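Local coordinates for protein integral membrane indolylacetylinositol arabinosyltransferase EmbB (Mycolicibacterium smegmatis MC2 155, PDB 7BVC) that binds ethambutol and probably transfers arabinose at the membrane, polymerising it into the arabinan of cell-wall arabinogalactan, at residues A734-L748 with P949-Y961. Residues are numbered along the deposited sequence; the frame is centred on the assembly and turned at random.
Sequences ADDVLVEPDSNAGFL and PPRVPELQSVQEY
Residues 734-748 and 949-961 run antiparallel and are joined by three backbone hydrogen bonds, from Gln959 N to Ala734 O (3.1 Å), from Val739 N to Gln956 O, and from Val952 N to Gly746 O. Between the last two, 734-748 swings away from its partner from Asp742 to Asn744 and returns at Gly746, whose positive phi (104°) suits glycine and whose lack of a side chain lets the backbone lie close against Val952.

Where it returns, the ring of Phe747 receives CB of Arg951 over the centre of one face, a CH-pi contact 4.3 Å from the ring centroid. With CG anti to its backbone N (chi1 171°) and a bend at chi3, Arg951 carries its guanidinium past the ring, so that Phe747 CZ meets the edge of that group. Glu740 reaches in from the opposite direction, its carboxylate plane nearly perpendicular to the guanidinium; OE1 stays 4.1 Å from Arg951 NE, too far for a salt bridge. Tyr1036 hydrogen-bonds Glu740 OE2, while Thr863 takes Arg951 NH2. Leu738 and Leu955 cross at about a right angle, CD1 to CD1 3.8 Å, and Leu748 CD2 meets Val952 CG1 at 3.6 Å. At the helical end Val737 CG1 lies alongside Val958 CG2, and Val739 CG1 packs obliquely against the Tyr961 ring.

Ser957 sits at the N-cap position, just before helix 958-961. Strand 737-739 lies between the short edge strand 956-957 and strand 1028-1037 in a mixed sheet of the C-terminal domain, whereas Pro950 and Arg951 reach strand 860-866 of a separate antiparallel sheet, so the paired segments span both.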
loop_
_atom_site.group_PDB
_atom_site.type_symbol
_atom_site.label_atom_id
_atom_site.label_comp_id
_atom_site.label_asym_id
_atom_site.label_seq_id
_atom_site.Cartn_x
_atom_site.Cartn_y
_atom_site.Cartn_z
ATOM N N ALA B 734 29.754 -15.541 -9.544
ATOM C CA ALA B 734 30.870 -15.112 -10.377
ATOM C C ALA B 734 31.433 -16.227 -11.242
ATOM O O ALA B 734 32.328 -15.962 -12.051
ATOM C CB ALA B 734 31.979 -14.530 -9.502
ATOM N N ASP B 735 30.944 -17.458 -11.098
ATOM C CA ASP B 735 31.406 -18.574 -11.909
ATOM C C ASP B 735 30.420 -18.984 -12.992
ATOM O O ASP B 735 30.814 -19.681 -13.930
ATOM C CB ASP B 735 31.703 -19.789 -11.024
ATOM C CG ASP B 735 33.030 -19.675 -10.305
ATOM O OD1 ASP B 735 33.755 -18.690 -10.547
ATOM O OD2 ASP B 735 33.349 -20.573 -9.497
ATOM N N ASP B 736 29.158 -18.572 -12.886
ATOM C CA ASP B 736 28.117 -19.002 -13.808
ATOM C C ASP B 736 27.550 -17.861 -14.642
ATOM O O ASP B 736 26.551 -18.058 -15.340
ATOM C CB ASP B 736 26.991 -19.695 -13.041
ATOM C CG ASP B 736 27.442 -20.983 -12.386
ATOM O OD1 ASP B 736 27.739 -21.952 -13.117
ATOM O OD2 ASP B 736 27.501 -21.028 -11.139
ATOM N N VAL B 737 28.150 -16.675 -14.583
ATOM C CA VAL B 737 27.715 -15.526 -15.368
ATOM C C VAL B 737 28.786 -15.224 -16.404
ATOM O O VAL B 737 29.977 -15.165 -16.073
ATOM C CB VAL B 737 27.449 -14.301 -14.476
ATOM C CG1 VAL B 737 27.097 -13.098 -15.324
ATOM C CG2 VAL B 737 26.332 -14.598 -13.500
ATOM N N LEU B 738 28.369 -15.035 -17.653
ATOM C CA LEU B 738 29.276 -14.764 -18.758
ATOM C C LEU B 738 29.045 -13.346 -19.254
ATOM O O LEU B 738 27.898 -12.934 -19.456
ATOM C CB LEU B 738 29.069 -15.769 -19.893
ATOM C CG LEU B 738 29.140 -17.244 -19.494
ATOM C CD1 LEU B 738 28.525 -18.116 -20.569
ATOM C CD2 LEU B 738 30.575 -17.659 -19.224
ATOM N N VAL B 739 30.132 -12.605 -19.454
ATOM C CA VAL B 739 30.080 -11.197 -19.824
ATOM C C VAL B 739 30.772 -11.012 -21.168
ATOM O O VAL B 739 31.767 -11.683 -21.461
ATOM C CB VAL B 739 30.725 -10.308 -18.737
ATOM C CG1 VAL B 739 32.195 -10.648 -18.564
ATOM C CG2 VAL B 739 30.550 -8.838 -19.068
ATOM N N GLU B 740 30.223 -10.120 -21.995
ATOM C CA GLU B 740 30.833 -9.782 -23.275
ATOM C C GLU B 740 31.784 -8.613 -23.071
ATOM O O GLU B 740 31.318 -7.484 -22.850
ATOM C CB GLU B 740 29.770 -9.416 -24.302
ATOM C CG GLU B 740 28.820 -10.535 -24.676
ATOM C CD GLU B 740 27.801 -10.098 -25.711
ATOM O OE1 GLU B 740 27.820 -8.913 -26.102
ATOM O OE2 GLU B 740 26.964 -10.928 -26.117
ATOM N N PRO B 741 33.101 -8.819 -23.122
ATOM C CA PRO B 741 34.031 -7.688 -22.989
ATOM C C PRO B 741 33.800 -6.626 -24.053
ATOM O O PRO B 741 33.571 -5.456 -23.736
ATOM C CB PRO B 741 35.406 -8.346 -23.137
ATOM C CG PRO B 741 35.183 -9.769 -22.756
ATOM C CD PRO B 741 33.814 -10.098 -23.260
ATOM N N ASP B 742 33.855 -7.028 -25.319
ATOM C CA ASP B 742 33.588 -6.146 -26.450
ATOM C C ASP B 742 32.371 -6.679 -27.195
ATOM O O ASP B 742 32.452 -7.714 -27.864
ATOM C CB ASP B 742 34.801 -6.055 -27.373
ATOM C CG ASP B 742 34.508 -5.285 -28.647
ATOM O OD1 ASP B 742 34.301 -4.058 -28.566
ATOM O OD2 ASP B 742 34.488 -5.908 -29.729
ATOM N N SER B 743 31.250 -5.974 -27.085
ATOM C CA SER B 743 30.006 -6.405 -27.722
ATOM C C SER B 743 29.930 -5.935 -29.171
ATOM O O SER B 743 28.953 -5.329 -29.602
ATOM C CB SER B 743 28.811 -5.898 -26.925
ATOM O OG SER B 743 28.728 -4.486 -26.974
ATOM N N ASN B 744 30.983 -6.223 -29.935
ATOM C CA ASN B 744 31.009 -5.948 -31.362
ATOM C C ASN B 744 31.550 -7.106 -32.186
ATOM O O ASN B 744 31.388 -7.095 -33.412
ATOM C CB ASN B 744 31.849 -4.695 -31.657
ATOM C CG ASN B 744 31.067 -3.412 -31.468
ATOM O OD1 ASN B 744 29.913 -3.310 -31.877
ATOM N ND2 ASN B 744 31.697 -2.419 -30.849
ATOM N N ALA B 745 32.184 -8.094 -31.562
ATOM C CA ALA B 745 32.709 -9.252 -32.264
ATOM C C ALA B 745 31.656 -10.349 -32.337
ATOM O O ALA B 745 30.845 -10.512 -31.422
ATOM C CB ALA B 745 33.968 -9.778 -31.570
ATOM N N GLY B 746 31.671 -11.092 -33.431
ATOM C CA GLY B 746 30.740 -12.171 -33.647
ATOM C C GLY B 746 29.619 -11.894 -34.626
ATOM O O GLY B 746 28.570 -12.538 -34.525
ATOM N N PHE B 747 29.804 -10.971 -35.565
ATOM C CA PHE B 747 28.783 -10.662 -36.555
ATOM C C PHE B 747 28.986 -11.536 -37.786
ATOM O O PHE B 747 30.105 -11.659 -38.291
ATOM C CB PHE B 747 28.826 -9.181 -36.932
ATOM C CG PHE B 747 28.032 -8.302 -36.009
ATOM C CD1 PHE B 747 26.669 -8.145 -36.184
ATOM C CD2 PHE B 747 28.648 -7.640 -34.963
ATOM C CE1 PHE B 747 25.936 -7.340 -35.333
ATOM C CE2 PHE B 747 27.920 -6.835 -34.110
ATOM C CZ PHE B 747 26.562 -6.685 -34.296
ATOM N N LEU B 748 27.901 -12.138 -38.261
ATOM C CA LEU B 748 27.972 -13.131 -39.321
ATOM C C LEU B 748 28.015 -12.467 -40.692
ATOM O O LEU B 748 27.482 -11.373 -40.896
ATOM C CB LEU B 748 26.780 -14.083 -39.232
ATOM C CG LEU B 748 26.613 -14.756 -37.865
ATOM C CD1 LEU B 748 25.323 -15.554 -37.793
ATOM C CD2 LEU B 748 27.814 -15.633 -37.548
ATOM N N PRO B 949 21.472 -7.053 -37.485
ATOM C CA PRO B 949 22.002 -8.344 -37.956
ATOM C C PRO B 949 22.353 -9.268 -36.803
ATOM O O PRO B 949 22.611 -8.810 -35.680
ATOM C CB PRO B 949 23.254 -7.942 -38.755
ATOM C CG PRO B 949 23.485 -6.493 -38.440
ATOM C CD PRO B 949 22.135 -5.936 -38.174
ATOM N N PRO B 950 22.372 -10.580 -37.043
ATOM C CA PRO B 950 22.595 -11.534 -35.948
ATOM C C PRO B 950 24.057 -11.607 -35.535
ATOM O O PRO B 950 24.969 -11.428 -36.347
ATOM C CB PRO B 950 22.125 -12.871 -36.537
ATOM C CG PRO B 950 21.425 -12.531 -37.820
ATOM C CD PRO B 950 22.032 -11.262 -38.300
ATOM N N ARG B 951 24.271 -11.887 -34.250
ATOM C CA ARG B 951 25.595 -11.884 -33.645
ATOM C C ARG B 951 25.804 -13.171 -32.864
ATOM O O ARG B 951 24.923 -13.593 -32.109
ATOM C CB ARG B 951 25.762 -10.671 -32.725
ATOM C CG ARG B 951 27.018 -10.677 -31.877
ATOM C CD ARG B 951 27.237 -9.323 -31.224
ATOM N NE ARG B 951 26.455 -9.164 -30.004
ATOM C CZ ARG B 951 25.332 -8.456 -29.924
ATOM N NH1 ARG B 951 24.686 -8.363 -28.771
ATOM N NH2 ARG B 951 24.853 -7.844 -30.996
ATOM N N VAL B 952 26.966 -13.793 -33.046
ATOM C CA VAL B 952 27.351 -14.955 -32.247
ATOM C C VAL B 952 28.424 -14.522 -31.251
ATOM O O VAL B 952 29.615 -14.456 -31.586
ATOM C CB VAL B 952 27.783 -16.134 -33.142
ATOM C CG1 VAL B 952 28.923 -15.757 -34.085
ATOM C CG2 VAL B 952 28.158 -17.337 -32.293
ATOM N N PRO B 953 28.042 -14.200 -30.018
ATOM C CA PRO B 953 28.983 -13.553 -29.098
ATOM C C PRO B 953 30.073 -14.489 -28.604
ATOM O O PRO B 953 29.888 -15.702 -28.490
ATOM C CB PRO B 953 28.089 -13.100 -27.940
ATOM C CG PRO B 953 26.880 -13.957 -28.022
ATOM C CD PRO B 953 26.677 -14.267 -29.467
ATOM N N GLU B 954 31.227 -13.894 -28.313
ATOM C CA GLU B 954 32.321 -14.564 -27.622
ATOM C C GLU B 954 32.301 -14.113 -26.166
ATOM O O GLU B 954 32.380 -12.912 -25.885
ATOM C CB GLU B 954 33.663 -14.239 -28.274
ATOM C CG GLU B 954 34.868 -14.634 -27.440
ATOM C CD GLU B 954 36.153 -14.656 -28.244
ATOM O OE1 GLU B 954 36.492 -15.724 -28.798
ATOM O OE2 GLU B 954 36.825 -13.607 -28.321
ATOM N N LEU B 955 32.202 -15.068 -25.247
ATOM C CA LEU B 955 31.906 -14.783 -23.851
ATOM C C LEU B 955 33.127 -15.031 -22.969
ATOM O O LEU B 955 34.162 -15.535 -23.413
ATOM C CB LEU B 955 30.716 -15.622 -23.383
ATOM C CG LEU B 955 29.393 -15.318 -24.082
ATOM C CD1 LEU B 955 28.431 -16.488 -23.960
ATOM C CD2 LEU B 955 28.781 -14.053 -23.517
ATOM N N GLN B 956 32.980 -14.669 -21.697
ATOM C CA GLN B 956 34.022 -14.800 -20.687
ATOM C C GLN B 956 33.374 -14.668 -19.317
ATOM O O GLN B 956 32.389 -13.944 -19.156
ATOM C CB GLN B 956 35.116 -13.741 -20.868
ATOM C CG GLN B 956 36.363 -13.983 -20.037
ATOM C CD GLN B 956 37.425 -12.926 -20.265
ATOM O OE1 GLN B 956 38.553 -13.053 -19.794
ATOM N NE2 GLN B 956 37.066 -11.875 -20.990
ATOM N N SER B 957 33.940 -15.368 -18.339
ATOM C CA SER B 957 33.389 -15.373 -16.992
ATOM C C SER B 957 33.500 -13.989 -16.354
ATOM O O SER B 957 34.156 -13.081 -16.871
ATOM C CB SER B 957 34.109 -16.411 -16.132
ATOM O OG SER B 957 33.421 -16.626 -14.912
ATOM N N VAL B 958 32.841 -13.832 -15.209
ATOM C CA VAL B 958 32.923 -12.586 -14.453
ATOM C C VAL B 958 34.087 -12.616 -13.472
ATOM O O VAL B 958 34.782 -11.614 -13.293
ATOM C CB VAL B 958 31.585 -12.311 -13.740
ATOM C CG1 VAL B 958 31.773 -11.324 -12.600
ATOM C CG2 VAL B 958 30.559 -11.788 -14.724
ATOM N N GLN B 959 34.323 -13.763 -12.832
ATOM C CA GLN B 959 35.473 -13.911 -11.949
ATOM C C GLN B 959 36.789 -13.720 -12.689
ATOM O O GLN B 959 37.791 -13.350 -12.070
ATOM C CB GLN B 959 35.431 -15.287 -11.279
ATOM C CG GLN B 959 36.577 -15.588 -10.326
ATOM C CD GLN B 959 36.611 -14.657 -9.133
ATOM O OE1 GLN B 959 37.634 -14.039 -8.842
ATOM N NE2 GLN B 959 35.488 -14.549 -8.435
ATOM N N GLU B 960 36.805 -13.942 -14.002
ATOM C CA GLU B 960 38.003 -13.758 -14.812
ATOM C C GLU B 960 38.118 -12.354 -15.385
ATOM O O GLU B 960 39.209 -11.775 -15.372
ATOM C CB GLU B 960 38.029 -14.777 -15.954
ATOM C CG GLU B 960 39.286 -14.714 -16.802
ATOM C CD GLU B 960 39.310 -15.767 -17.888
ATOM O OE1 GLU B 960 38.332 -16.536 -17.990
ATOM O OE2 GLU B 960 40.307 -15.827 -18.637
ATOM N N TYR B 961 37.022 -11.791 -15.892
ATOM C CA TYR B 961 37.048 -10.410 -16.363
ATOM C C TYR B 961 37.254 -9.447 -15.200
ATOM O O TYR B 961 38.249 -8.715 -15.149
ATOM C CB TYR B 961 35.754 -10.091 -17.113
ATOM C CG TYR B 961 35.734 -8.732 -17.770
ATOM C CD1 TYR B 961 36.770 -8.323 -18.597
ATOM C CD2 TYR B 961 34.677 -7.858 -17.566
ATOM C CE1 TYR B 961 36.753 -7.084 -19.201
ATOM C CE2 TYR B 961 34.650 -6.617 -18.165
ATOM C CZ TYR B 961 35.690 -6.233 -18.981
ATOM O OH TYR B 961 35.669 -4.996 -19.580
#